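Long-range contacts in putative uncharacterized protein PH0594 (Pyrococcus horikoshii, PDB 4HXF), which probably cleaves peptides as an acylaminoacyl peptidase, a serine protease of the prolyl oligopeptidase family that assembles into a self-compartmentalizing hexamer: residues I58-M63 and I73-F78; G299-I303 and M391-Y395; S358-L363 and V413-G417; M403-Y408 and F600-K605. All blocks are in the same frame, centred on the assembly; numbering follows the deposited sequence. Where two conformers were deposited one is given.

Contact 1. Residues I58-M63 and I73-F78; sequences IEDASM and IAFMRF
R77 grips the backbone of E59 and D60 at the turn between two strands. Its guanidinium meets E59 side-on and in plane, with NH2 at 2.9 Å and NE at 3.1 Å from E59 O; NE adds a weak bond to D60 O, which also accepts from a water bound to F78 N. S62 and M76 form an antiparallel hydrogen-bonded pair, each amide nitrogen 2.9 Å from the other's carbonyl oxygen. I58 sends CG2 over one face of the F75 ring, 3.8 Å from its centroid. That branch stands anti to the backbone N, while CD1 of I58 meets CG2 of I73 tip to tip. F75 CE2 lies over the centre of the R77 guanidinium, 3.6 Å above its plane. A61 CB packs against F75 CD2 at 3.5 Å, and M63 SD lies 3.6 Å from M76 CG. The contact spans two blades of the beta-propeller, linking outer strand 54-59 of one sheet to the hairpin 62-66/72-77 of the next. I45 of strand 40-49 covers I58 and F75, W88 of strand 86-91 makes a cation-pi contact with R77, and the E59 carboxylate hydrogen-bonds to T44 and to backbone N of K99 of a neighbouring subunit.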
loop_
_atom_site.group_PDB
_atom_site.type_symbol
_atom_site.label_atom_id
_atom_site.label_comp_id
_atom_site.label_asym_id
_atom_site.label_seq_id
_atom_site.Cartn_x
_atom_site.Cartn_y
_atom_site.Cartn_z
ATOM N N ILE A 58 -15.240 -21.782 17.153
ATOM C CA ILE A 58 -14.066 -21.638 16.317
ATOM C C ILE A 58 -14.488 -20.644 15.257
ATOM O O ILE A 58 -15.296 -20.905 14.344
ATOM C CB ILE A 58 -13.564 -22.970 15.637
ATOM C CG1 ILE A 58 -13.343 -24.058 16.670
ATOM C CG2 ILE A 58 -12.314 -22.597 14.837
ATOM C CD1 ILE A 58 -13.028 -25.464 16.066
ATOM N N GLU A 59 -13.922 -19.458 15.333
ATOM C CA GLU A 59 -14.363 -18.347 14.508
ATOM C C GLU A 59 -13.729 -18.327 13.105
ATOM O O GLU A 59 -12.621 -18.836 12.915
ATOM C CB GLU A 59 -14.151 -17.099 15.348
ATOM C CG GLU A 59 -14.642 -15.841 14.758
ATOM C CD GLU A 59 -16.111 -15.770 14.440
ATOM O OE1 GLU A 59 -16.730 -14.811 14.930
ATOM O OE2 GLU A 59 -16.599 -16.622 13.684
ATOM N N ASP A 60 -14.479 -17.820 12.126
ATOM C CA ASP A 60 -14.109 -17.738 10.692
ATOM C C ASP A 60 -13.592 -19.078 10.136
ATOM O O ASP A 60 -12.406 -19.234 9.683
ATOM C CB ASP A 60 -13.136 -16.622 10.514
ATOM C CG ASP A 60 -13.767 -15.334 10.811
ATOM O OD1 ASP A 60 -14.898 -15.134 10.310
ATOM O OD2 ASP A 60 -13.151 -14.508 11.493
ATOM N N ALA A 61 -14.430 -20.112 10.275
ATOM C CA ALA A 61 -14.082 -21.503 9.999
ATOM C C ALA A 61 -15.266 -22.271 9.581
ATOM O O ALA A 61 -16.425 -21.906 9.931
ATOM C CB ALA A 61 -13.457 -22.188 11.272
ATOM N N SER A 62 -15.046 -23.363 8.869
ATOM C CA SER A 62 -16.056 -24.289 8.498
ATOM C C SER A 62 -15.467 -25.675 8.313
ATOM O O SER A 62 -14.308 -25.884 8.650
ATOM C CB SER A 62 -16.730 -23.743 7.231
ATOM O OG SER A 62 -15.918 -23.790 6.089
ATOM N N MET A 63 -16.280 -26.590 7.779
ATOM C CA MET A 63 -15.894 -27.975 7.603
ATOM C C MET A 63 -15.395 -28.596 8.883
ATOM O O MET A 63 -14.322 -29.256 8.878
ATOM C CB MET A 63 -14.865 -28.052 6.471
ATOM C CG MET A 63 -15.407 -27.526 5.106
ATOM S SD MET A 63 -14.329 -28.073 3.732
ATOM C CE MET A 63 -14.038 -29.744 4.220
ATOM N N ILE A 73 -10.497 -31.700 16.651
ATOM C CA ILE A 73 -11.329 -31.279 15.540
ATOM C C ILE A 73 -10.448 -30.644 14.479
ATOM O O ILE A 73 -9.605 -29.731 14.760
ATOM C CB ILE A 73 -12.472 -30.365 16.000
ATOM C CG1 ILE A 73 -13.393 -29.992 14.898
ATOM C CG2 ILE A 73 -11.934 -29.129 16.730
ATOM C CD1 ILE A 73 -14.730 -29.433 15.524
ATOM N N ALA A 74 -10.626 -31.141 13.237
ATOM C CA ALA A 74 -10.044 -30.525 12.070
ATOM C C ALA A 74 -11.075 -29.572 11.488
ATOM O O ALA A 74 -12.276 -29.787 11.604
ATOM C CB ALA A 74 -9.604 -31.547 11.028
ATOM N N PHE A 75 -10.569 -28.546 10.854
ATOM C CA PHE A 75 -11.387 -27.588 10.152
ATOM C C PHE A 75 -10.687 -26.833 9.134
ATOM O O PHE A 75 -9.451 -26.874 9.107
ATOM C CB PHE A 75 -12.065 -26.624 11.177
ATOM C CG PHE A 75 -11.126 -25.751 11.974
ATOM C CD1 PHE A 75 -10.573 -26.197 13.154
ATOM C CD2 PHE A 75 -10.764 -24.478 11.532
ATOM C CE1 PHE A 75 -9.700 -25.379 13.881
ATOM C CE2 PHE A 75 -9.896 -23.701 12.234
ATOM C CZ PHE A 75 -9.371 -24.116 13.420
ATOM N N MET A 76 -11.434 -26.112 8.275
ATOM C CA MET A 76 -10.879 -25.259 7.261
ATOM C C MET A 76 -11.125 -23.792 7.524
ATOM O O MET A 76 -12.236 -23.415 8.002
ATOM C CB MET A 76 -11.495 -25.641 5.886
ATOM C CG MET A 76 -11.342 -27.116 5.547
ATOM S SD MET A 76 -10.037 -27.358 4.346
ATOM C CE MET A 76 -10.186 -26.045 3.165
ATOM N N ARG A 77 -10.172 -22.962 7.094
ATOM C CA ARG A 77 -10.337 -21.526 7.012
ATOM C C ARG A 77 -9.926 -21.107 5.579
ATOM O O ARG A 77 -9.129 -21.775 4.961
ATOM C CB ARG A 77 -9.463 -20.769 7.978
ATOM C CG ARG A 77 -9.719 -20.945 9.428
ATOM C CD ARG A 77 -9.269 -19.689 10.255
ATOM N NE ARG A 77 -9.954 -19.695 11.526
ATOM C CZ ARG A 77 -9.460 -20.119 12.677
ATOM N NH1 ARG A 77 -8.186 -20.571 12.787
ATOM N NH2 ARG A 77 -10.173 -20.057 13.731
ATOM N N PHE A 78 -10.394 -19.959 5.117
ATOM C CA PHE A 78 -10.311 -19.602 3.659
ATOM C C PHE A 78 -9.920 -18.146 3.586
ATOM O O PHE A 78 -9.216 -17.704 4.490
ATOM C CB PHE A 78 -11.655 -19.812 2.940
ATOM C CG PHE A 78 -12.153 -21.289 2.876
ATOM C CD1 PHE A 78 -13.025 -21.823 3.851
ATOM C CD2 PHE A 78 -11.794 -22.135 1.807
ATOM C CE1 PHE A 78 -13.478 -23.130 3.751
ATOM C CE2 PHE A 78 -12.257 -23.452 1.713
ATOM C CZ PHE A 78 -13.089 -23.953 2.700
HETATM O O HOH W 1 -12.408 -18.979 6.863
#

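Contact 2. Residues G299-I303 and M391-Y395; sequences GKHWI and MYGYY
K300 drapes its hydrocarbon chain over the face of the Y394 ring: CB stands 3.7 Å from the ring centroid and only 7° off the normal, CG lies over the CZ side, CD continues out toward the hydroxyl, and NZ ends in a weak bond to Y394 OH at 3.3 Å. K300 is the centre of an inverse gamma turn. The same hydroxyl has a stronger partner in NE1 of W366, whose ring meets that of Y394 at a steep angle. The contact bridges the two halves of the enzyme: 299-303 leads into strand 302-308 of a propeller blade, whereas 391-395 is part of the loop that follows strand 378-384 of the alpha/beta-hydrolase domain, a little beyond G386 and G387 of the inhibitor pocket. W302 reaches across to this loop. Y395, with CG tucked over its own backbone and flanked by N and C (chi1 74°), lays CB over the five-membered ring of W302 at 3.9 Å from its centroid and turns its ring edge to the six-membered ring, a T-shaped pair with centroids 4.8 Å apart and planes at 63°. M391 runs antiparallel to the indole side chain, bringing its methyl CE to 3.4 Å from W302 CZ2. NE1 of W302 is satisfied by the carbonyl of G282, on the propeller side.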
loop_
_atom_site.group_PDB
_atom_site.type_symbol
_atom_site.label_atom_id
_atom_site.label_comp_id
_atom_site.label_asym_id
_atom_site.label_seq_id
_atom_site.Cartn_x
_atom_site.Cartn_y
_atom_site.Cartn_z
ATOM N N GLY A 299 -42.299 -36.083 9.482
ATOM C CA GLY A 299 -43.377 -35.066 9.699
ATOM C C GLY A 299 -43.366 -34.102 8.541
ATOM O O GLY A 299 -42.758 -34.344 7.459
ATOM N N LYS A 300 -44.056 -32.975 8.759
ATOM C CA LYS A 300 -44.095 -31.891 7.755
ATOM C C LYS A 300 -42.832 -31.063 7.873
ATOM O O LYS A 300 -42.820 -29.927 8.412
ATOM C CB LYS A 300 -45.357 -31.037 7.974
ATOM C CG LYS A 300 -46.641 -31.794 7.703
ATOM C CD LYS A 300 -47.803 -30.788 7.832
ATOM C CE LYS A 300 -49.064 -31.129 7.002
ATOM N NZ LYS A 300 -49.748 -29.855 6.409
ATOM N N HIS A 301 -41.713 -31.614 7.370
ATOM C CA HIS A 301 -40.393 -31.003 7.586
ATOM C C HIS A 301 -39.405 -31.544 6.588
ATOM O O HIS A 301 -39.702 -32.514 5.878
ATOM C CB HIS A 301 -39.896 -31.240 9.016
ATOM C CG HIS A 301 -39.702 -32.688 9.402
ATOM N ND1 HIS A 301 -40.025 -33.154 10.655
ATOM C CD2 HIS A 301 -39.100 -33.754 8.736
ATOM C CE1 HIS A 301 -39.687 -34.457 10.714
ATOM N NE2 HIS A 301 -39.121 -34.821 9.521
ATOM N N TRP A 302 -38.256 -30.910 6.533
ATOM C CA TRP A 302 -37.058 -31.433 5.786
ATOM C C TRP A 302 -35.918 -31.602 6.714
ATOM O O TRP A 302 -35.472 -30.618 7.336
ATOM C CB TRP A 302 -36.626 -30.492 4.689
ATOM C CG TRP A 302 -37.336 -30.634 3.370
ATOM C CD1 TRP A 302 -38.679 -30.785 3.205
ATOM C CD2 TRP A 302 -36.791 -30.570 1.998
ATOM N NE1 TRP A 302 -39.024 -30.824 1.876
ATOM C CE2 TRP A 302 -37.915 -30.692 1.111
ATOM C CE3 TRP A 302 -35.525 -30.448 1.475
ATOM C CZ2 TRP A 302 -37.788 -30.681 -0.260
ATOM C CZ3 TRP A 302 -35.400 -30.437 0.064
ATOM C CH2 TRP A 302 -36.502 -30.592 -0.761
ATOM N N ILE A 303 -35.467 -32.830 6.861
ATOM C CA ILE A 303 -34.205 -33.184 7.584
ATOM C C ILE A 303 -33.021 -32.881 6.674
ATOM O O ILE A 303 -32.802 -33.643 5.691
ATOM C CB ILE A 303 -34.186 -34.606 8.156
ATOM C CG1 ILE A 303 -35.401 -34.896 9.039
ATOM C CG2 ILE A 303 -32.829 -34.868 8.906
ATOM C CD1 ILE A 303 -35.669 -33.933 10.225
ATOM N N MET A 391 -38.652 -31.021 -5.599
ATOM C CA MET A 391 -39.797 -31.331 -4.767
ATOM C C MET A 391 -40.112 -30.127 -3.880
ATOM O O MET A 391 -39.185 -29.570 -3.238
ATOM C CB MET A 391 -39.484 -32.536 -3.896
ATOM C CG MET A 391 -40.733 -33.064 -3.135
ATOM S SD MET A 391 -40.397 -34.447 -2.061
ATOM C CE MET A 391 -39.500 -33.574 -0.764
ATOM N N TYR A 392 -41.366 -29.685 -3.893
ATOM C CA TYR A 392 -41.849 -28.714 -2.948
ATOM C C TYR A 392 -42.563 -29.450 -1.795
ATOM O O TYR A 392 -42.975 -30.599 -1.893
ATOM C CB TYR A 392 -42.919 -27.797 -3.561
ATOM C CG TYR A 392 -42.379 -26.604 -4.367
ATOM C CD1 TYR A 392 -43.100 -26.128 -5.453
ATOM C CD2 TYR A 392 -41.265 -25.904 -3.968
ATOM C CE1 TYR A 392 -42.654 -25.054 -6.203
ATOM C CE2 TYR A 392 -40.820 -24.790 -4.703
ATOM C CZ TYR A 392 -41.568 -24.365 -5.813
ATOM O OH TYR A 392 -41.088 -23.289 -6.505
ATOM N N GLY A 393 -42.634 -28.689 -0.711
ATOM C CA GLY A 393 -43.400 -29.130 0.430
ATOM C C GLY A 393 -43.075 -28.326 1.671
ATOM O O GLY A 393 -43.677 -27.236 1.903
ATOM N N TYR A 394 -42.211 -28.895 2.498
ATOM C CA TYR A 394 -41.979 -28.387 3.880
ATOM C C TYR A 394 -40.589 -27.884 4.212
ATOM O O TYR A 394 -40.052 -28.142 5.288
ATOM C CB TYR A 394 -42.501 -29.422 4.879
ATOM C CG TYR A 394 -43.920 -29.817 4.587
ATOM C CD1 TYR A 394 -44.225 -31.147 4.168
ATOM C CD2 TYR A 394 -44.933 -28.971 4.845
ATOM C CE1 TYR A 394 -45.545 -31.532 3.859
ATOM C CE2 TYR A 394 -46.245 -29.333 4.537
ATOM C CZ TYR A 394 -46.536 -30.628 4.131
ATOM O OH TYR A 394 -47.876 -30.869 3.886
ATOM N N TYR A 395 -39.988 -27.220 3.231
ATOM C CA TYR A 395 -38.781 -26.476 3.525
ATOM C C TYR A 395 -39.091 -24.957 3.480
ATOM O O TYR A 395 -40.177 -24.562 3.051
ATOM C CB TYR A 395 -37.678 -26.874 2.570
ATOM C CG TYR A 395 -37.737 -26.393 1.126
ATOM C CD1 TYR A 395 -38.245 -27.233 0.106
ATOM C CD2 TYR A 395 -37.245 -25.181 0.734
ATOM C CE1 TYR A 395 -38.235 -26.840 -1.200
ATOM C CE2 TYR A 395 -37.371 -24.747 -0.551
ATOM C CZ TYR A 395 -37.823 -25.599 -1.517
ATOM O OH TYR A 395 -37.825 -25.155 -2.821
#

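Contact 3. Residues S358-L363 and V413-G417; sequences SIDLEL and VNPRG
Two bends carry R416 to the turn at S358-L361: the first torsion folds CG back over the main chain (chi1 76°), and the chain folds again at chi3 (68°). D360 adopts the same kind of first torsion, which directs its carboxylate at the guanidinium, the two planes only 23° apart. The result is a nearly straight salt bridge, R416 NH1 to D360 OD1 at 2.9 Å, made through the syn lone pair of that oxygen. At the same edge, NH2 of R416 adds a weak bond to S358 O at 3.1 Å. L361 CD1 sits over the centre of one guanidinium face, 3.5 Å from R416 CZ; I359 CD1 lies more loosely on the opposite side. Neighbouring charges extend the network, since D440 salt-bridges R416 NH2 and R428 binds D360 OD2. Farther along, L363 rests CD1 on the backbone of the other segment, 4.0 Å from N414 O and 4.1 Å from P415 CA. The turn is of type II', and it connects the antiparallel strands 352-358 and 361-368 at the edge of the mixed sheet. Such a hairpin, next to the loop leaving strand 409-413, belongs to the start of the alpha/beta-hydrolase fold.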
loop_
_atom_site.group_PDB
_atom_site.type_symbol
_atom_site.label_atom_id
_atom_site.label_comp_id
_atom_site.label_asym_id
_atom_site.label_seq_id
_atom_site.Cartn_x
_atom_site.Cartn_y
_atom_site.Cartn_z
ATOM N N SER A 358 -55.510 -34.882 -11.619
ATOM C CA SER A 358 -54.980 -34.424 -12.884
ATOM C C SER A 358 -54.806 -35.585 -13.834
ATOM O O SER A 358 -53.876 -36.367 -13.697
ATOM C CB SER A 358 -53.681 -33.714 -12.654
ATOM O OG SER A 358 -53.250 -33.168 -13.913
ATOM N N ILE A 359 -55.676 -35.620 -14.830
ATOM C CA ILE A 359 -55.623 -36.628 -15.911
ATOM C C ILE A 359 -55.926 -37.969 -15.158
ATOM O O ILE A 359 -57.013 -38.117 -14.556
ATOM C CB ILE A 359 -54.331 -36.585 -16.784
ATOM C CG1 ILE A 359 -54.063 -35.151 -17.308
ATOM C CG2 ILE A 359 -54.476 -37.575 -17.997
ATOM C CD1 ILE A 359 -52.742 -35.059 -18.085
ATOM N N ASP A 360 -54.921 -38.824 -15.093
ATOM C CA ASP A 360 -54.921 -40.134 -14.487
ATOM C C ASP A 360 -54.396 -40.196 -13.047
ATOM O O ASP A 360 -54.388 -41.227 -12.489
ATOM C CB ASP A 360 -54.110 -41.133 -15.402
ATOM C CG ASP A 360 -52.654 -40.701 -15.697
ATOM O OD1 ASP A 360 -52.344 -39.505 -15.641
ATOM O OD2 ASP A 360 -51.839 -41.588 -16.043
ATOM N N LEU A 361 -53.995 -39.075 -12.420
ATOM C CA LEU A 361 -53.331 -39.152 -11.126
ATOM C C LEU A 361 -54.050 -38.259 -10.125
ATOM O O LEU A 361 -54.782 -37.397 -10.496
ATOM C CB LEU A 361 -51.908 -38.632 -11.271
ATOM C CG LEU A 361 -50.899 -39.464 -12.101
ATOM C CD1 LEU A 361 -49.540 -38.819 -12.212
ATOM C CD2 LEU A 361 -50.861 -40.872 -11.453
ATOM N N GLU A 362 -53.771 -38.507 -8.867
ATOM C CA GLU A 362 -54.104 -37.590 -7.749
ATOM C C GLU A 362 -52.806 -37.044 -7.197
ATOM O O GLU A 362 -51.853 -37.789 -6.985
ATOM C CB GLU A 362 -54.981 -38.276 -6.690
ATOM C CG GLU A 362 -55.455 -37.301 -5.589
ATOM C CD GLU A 362 -56.424 -37.926 -4.583
ATOM O OE1 GLU A 362 -56.032 -38.043 -3.396
ATOM O OE2 GLU A 362 -57.472 -38.418 -5.043
ATOM N N LEU A 363 -52.685 -35.704 -7.043
ATOM C CA LEU A 363 -51.392 -35.042 -6.736
ATOM C C LEU A 363 -51.541 -34.140 -5.521
ATOM O O LEU A 363 -52.683 -33.807 -5.077
ATOM C CB LEU A 363 -51.002 -34.116 -7.939
ATOM C CG LEU A 363 -50.854 -34.769 -9.308
ATOM C CD1 LEU A 363 -50.299 -33.713 -10.317
ATOM C CD2 LEU A 363 -49.929 -35.888 -9.274
ATOM N N VAL A 413 -47.403 -26.896 -6.618
ATOM C CA VAL A 413 -47.737 -28.328 -6.600
ATOM C C VAL A 413 -46.505 -29.140 -6.907
ATOM O O VAL A 413 -45.483 -28.630 -7.369
ATOM C CB VAL A 413 -48.884 -28.674 -7.632
ATOM C CG1 VAL A 413 -50.068 -27.637 -7.421
ATOM C CG2 VAL A 413 -48.359 -28.678 -9.153
ATOM N N ASN A 414 -46.660 -30.478 -6.734
ATOM C CA ASN A 414 -45.625 -31.413 -7.220
ATOM C C ASN A 414 -46.177 -32.158 -8.452
ATOM O O ASN A 414 -46.900 -33.174 -8.323
ATOM C CB ASN A 414 -45.239 -32.387 -6.113
ATOM C CG ASN A 414 -44.244 -31.805 -5.125
ATOM O OD1 ASN A 414 -43.396 -30.986 -5.521
ATOM N ND2 ASN A 414 -44.275 -32.257 -3.826
ATOM N N PRO A 415 -45.881 -31.659 -9.652
ATOM C CA PRO A 415 -46.450 -32.346 -10.842
ATOM C C PRO A 415 -45.711 -33.652 -11.051
ATOM O O PRO A 415 -44.619 -33.888 -10.444
ATOM C CB PRO A 415 -46.115 -31.392 -11.988
ATOM C CG PRO A 415 -45.004 -30.589 -11.480
ATOM C CD PRO A 415 -45.087 -30.446 -9.971
ATOM N N ARG A 416 -46.222 -34.522 -11.904
ATOM C CA ARG A 416 -45.425 -35.668 -12.306
ATOM C C ARG A 416 -44.083 -35.230 -12.877
ATOM O O ARG A 416 -43.882 -34.147 -13.427
ATOM C CB ARG A 416 -46.220 -36.521 -13.336
ATOM C CG ARG A 416 -46.275 -35.917 -14.790
ATOM C CD ARG A 416 -47.388 -36.601 -15.583
ATOM N NE ARG A 416 -48.680 -36.213 -15.031
ATOM C CZ ARG A 416 -49.785 -36.897 -15.104
ATOM N NH1 ARG A 416 -49.856 -38.042 -15.800
ATOM N NH2 ARG A 416 -50.867 -36.455 -14.535
ATOM N N GLY A 417 -43.112 -36.057 -12.501
ATOM C CA GLY A 417 -41.712 -35.740 -12.651
ATOM C C GLY A 417 -41.048 -35.380 -11.324
ATOM O O GLY A 417 -39.810 -35.476 -11.233
#

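Contact 4. Residues M403-Y408 and F600-K605; sequences MASKGY and FERKLK
At the edge of the Y408 ring, close to its plane, lie E601 OE1 near the hydroxyl and L604 CD2, the latter 4.0 Å from Y408 CE2, while K605 CE and F600 CB approach obliquely. M403 O, from its own segment, also lies in plane at the rim. M403 CE comes slantwise to the F600 ring and touches F600 CB at 3.8 Å. The carboxylate of E601 is turned 69° from the tyrosine ring, and Y408 OH donates to E601 OE1 at 2.7 Å, on the anti side and 27° out of the carboxylate plane. The syn lone pair of the same oxygen takes K605 NZ in a salt bridge, so OE1 is gripped twice. K605, extended until it bends at chi3, also gives NZ to K406 O at 2.7 Å, a carbonyl just past helix 398-405. A Schellman motif finishes that helix, with G407 at positive phi. K406 runs its CE past E601 CD, leaving its charge near the carboxylate but beyond salt-bridge range. The 600-605 part of helix 586-605 meets the end of helix 398-405, while I381 of strand 378-384 packs against M403, Y408 and F600, and F596 and M597 of helix 586-605 pack on M403.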
loop_
_atom_site.group_PDB
_atom_site.type_symbol
_atom_site.label_atom_id
_atom_site.label_comp_id
_atom_site.label_asym_id
_atom_site.label_seq_id
_atom_site.Cartn_x
_atom_site.Cartn_y
_atom_site.Cartn_z
ATOM N N MET A 403 -43.730 -12.911 -0.169
ATOM C CA MET A 403 -44.878 -12.494 -0.973
ATOM C C MET A 403 -46.228 -12.638 -0.311
ATOM O O MET A 403 -47.156 -11.851 -0.472
ATOM C CB MET A 403 -44.797 -13.018 -2.390
ATOM C CG MET A 403 -43.531 -12.716 -3.131
ATOM S SD MET A 403 -43.126 -10.980 -3.258
ATOM C CE MET A 403 -44.311 -10.398 -4.510
ATOM N N ALA A 404 -46.333 -13.692 0.544
ATOM C CA ALA A 404 -47.527 -13.813 1.336
ATOM C C ALA A 404 -47.751 -12.594 2.227
ATOM O O ALA A 404 -48.873 -12.088 2.376
ATOM C CB ALA A 404 -47.486 -15.086 2.224
ATOM N N SER A 405 -46.645 -12.137 2.821
ATOM C CA SER A 405 -46.668 -10.981 3.692
ATOM C C SER A 405 -47.089 -9.688 2.929
ATOM O O SER A 405 -47.566 -8.769 3.560
ATOM C CB SER A 405 -45.363 -10.757 4.411
ATOM O OG SER A 405 -44.431 -10.109 3.584
ATOM N N LYS A 406 -46.858 -9.651 1.636
ATOM C CA LYS A 406 -47.229 -8.530 0.788
ATOM C C LYS A 406 -48.609 -8.681 0.126
ATOM O O LYS A 406 -48.953 -7.893 -0.757
ATOM C CB LYS A 406 -46.162 -8.289 -0.279
ATOM C CG LYS A 406 -44.841 -7.980 0.371
ATOM C CD LYS A 406 -43.811 -7.935 -0.631
ATOM C CE LYS A 406 -43.935 -6.647 -1.494
ATOM N NZ LYS A 406 -43.791 -5.389 -0.665
ATOM N N GLY A 407 -49.408 -9.650 0.551
ATOM C CA GLY A 407 -50.826 -9.665 0.200
ATOM C C GLY A 407 -51.111 -10.601 -0.985
ATOM O O GLY A 407 -52.184 -10.500 -1.603
ATOM N N TYR A 408 -50.203 -11.541 -1.251
ATOM C CA TYR A 408 -50.419 -12.519 -2.339
ATOM C C TYR A 408 -50.752 -13.928 -1.842
ATOM O O TYR A 408 -50.162 -14.394 -0.879
ATOM C CB TYR A 408 -49.219 -12.658 -3.295
ATOM C CG TYR A 408 -48.702 -11.420 -3.995
ATOM C CD1 TYR A 408 -47.968 -10.432 -3.330
ATOM C CD2 TYR A 408 -49.008 -11.196 -5.336
ATOM C CE1 TYR A 408 -47.553 -9.265 -3.942
ATOM C CE2 TYR A 408 -48.574 -10.008 -5.953
ATOM C CZ TYR A 408 -47.843 -9.108 -5.294
ATOM O OH TYR A 408 -47.410 -7.975 -5.929
ATOM N N PHE A 600 -43.611 -8.068 -9.446
ATOM C CA PHE A 600 -44.973 -8.506 -9.188
ATOM C C PHE A 600 -45.871 -7.395 -8.659
ATOM O O PHE A 600 -47.009 -7.300 -9.084
ATOM C CB PHE A 600 -45.013 -9.718 -8.227
ATOM C CG PHE A 600 -44.752 -11.041 -8.913
ATOM C CD1 PHE A 600 -43.741 -11.898 -8.485
ATOM C CD2 PHE A 600 -45.450 -11.412 -10.073
ATOM C CE1 PHE A 600 -43.596 -13.177 -9.053
ATOM C CE2 PHE A 600 -45.183 -12.660 -10.722
ATOM C CZ PHE A 600 -44.257 -13.502 -10.196
ATOM N N GLU A 601 -45.346 -6.487 -7.806
ATOM C CA GLU A 601 -46.120 -5.319 -7.336
ATOM C C GLU A 601 -46.628 -4.500 -8.556
ATOM O O GLU A 601 -47.753 -4.041 -8.515
ATOM C CB GLU A 601 -45.249 -4.446 -6.437
ATOM C CG GLU A 601 -45.003 -5.082 -5.016
ATOM C CD GLU A 601 -46.234 -5.069 -4.157
ATOM O OE1 GLU A 601 -46.921 -6.044 -4.103
ATOM O OE2 GLU A 601 -46.548 -4.028 -3.638
ATOM N N ARG A 602 -45.747 -4.302 -9.532
ATOM C CA ARG A 602 -45.976 -3.371 -10.623
ATOM C C ARG A 602 -46.540 -3.990 -11.898
ATOM O O ARG A 602 -46.888 -3.202 -12.854
ATOM C CB ARG A 602 -44.722 -2.528 -10.893
ATOM C CG ARG A 602 -44.298 -1.678 -9.696
ATOM C CD ARG A 602 -42.869 -1.210 -9.777
ATOM N NE ARG A 602 -42.473 -0.519 -8.562
ATOM C CZ ARG A 602 -42.554 0.792 -8.319
ATOM N NH1 ARG A 602 -43.045 1.663 -9.194
ATOM N NH2 ARG A 602 -42.070 1.243 -7.133
ATOM N N LYS A 603 -46.615 -5.342 -11.956
ATOM C CA LYS A 603 -47.099 -5.991 -13.121
ATOM C C LYS A 603 -48.260 -6.936 -12.841
ATOM O O LYS A 603 -49.061 -7.258 -13.744
ATOM C CB LYS A 603 -45.938 -6.716 -13.869
ATOM C CG LYS A 603 -44.857 -5.721 -14.342
ATOM C CD LYS A 603 -45.240 -4.806 -15.447
ATOM C CE LYS A 603 -44.172 -3.754 -15.627
ATOM N NZ LYS A 603 -44.576 -2.751 -16.621
ATOM N N LEU A 604 -48.336 -7.402 -11.618
ATOM C CA LEU A 604 -49.346 -8.381 -11.229
ATOM C C LEU A 604 -50.418 -7.795 -10.286
ATOM O O LEU A 604 -51.619 -7.796 -10.616
ATOM C CB LEU A 604 -48.749 -9.675 -10.612
ATOM C CG LEU A 604 -49.750 -10.730 -10.215
ATOM C CD1 LEU A 604 -50.527 -11.333 -11.409
ATOM C CD2 LEU A 604 -49.064 -11.874 -9.434
ATOM N N LYS A 605 -49.995 -7.272 -9.142
ATOM C CA LYS A 605 -50.965 -6.724 -8.201
ATOM C C LYS A 605 -51.734 -5.546 -8.846
ATOM O O LYS A 605 -52.976 -5.429 -8.703
ATOM C CB LYS A 605 -50.186 -6.249 -6.949
ATOM C CG LYS A 605 -51.091 -5.684 -5.885
ATOM C CD LYS A 605 -50.359 -5.163 -4.652
ATOM C CE LYS A 605 -50.054 -6.334 -3.632
ATOM N NZ LYS A 605 -49.063 -5.937 -2.545
#

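Overall arrangement
The four contacts sample both domains and the seam between them. Contact 1 lies out in the propeller, its centre 29 Å from that of contact 2 and 44 Å from that of contact 3, which is across the centre of the chain. Contacts 2 and 3 touch directly: N414 ND2 probably hydrogen-bonds to Y392 O at 2.9 Å, tying the domain seam to the edge of the hydrolase sheet. Both lie in the neighbourhood of the inhibitor, which S466 and H578 help to hold; the side chains of Y395 and P415 lie about 11 and 12 Å from it. Contact 4, away from the annotated sites, is centred 25 Å from contact 2 and 27 Å from contact 3.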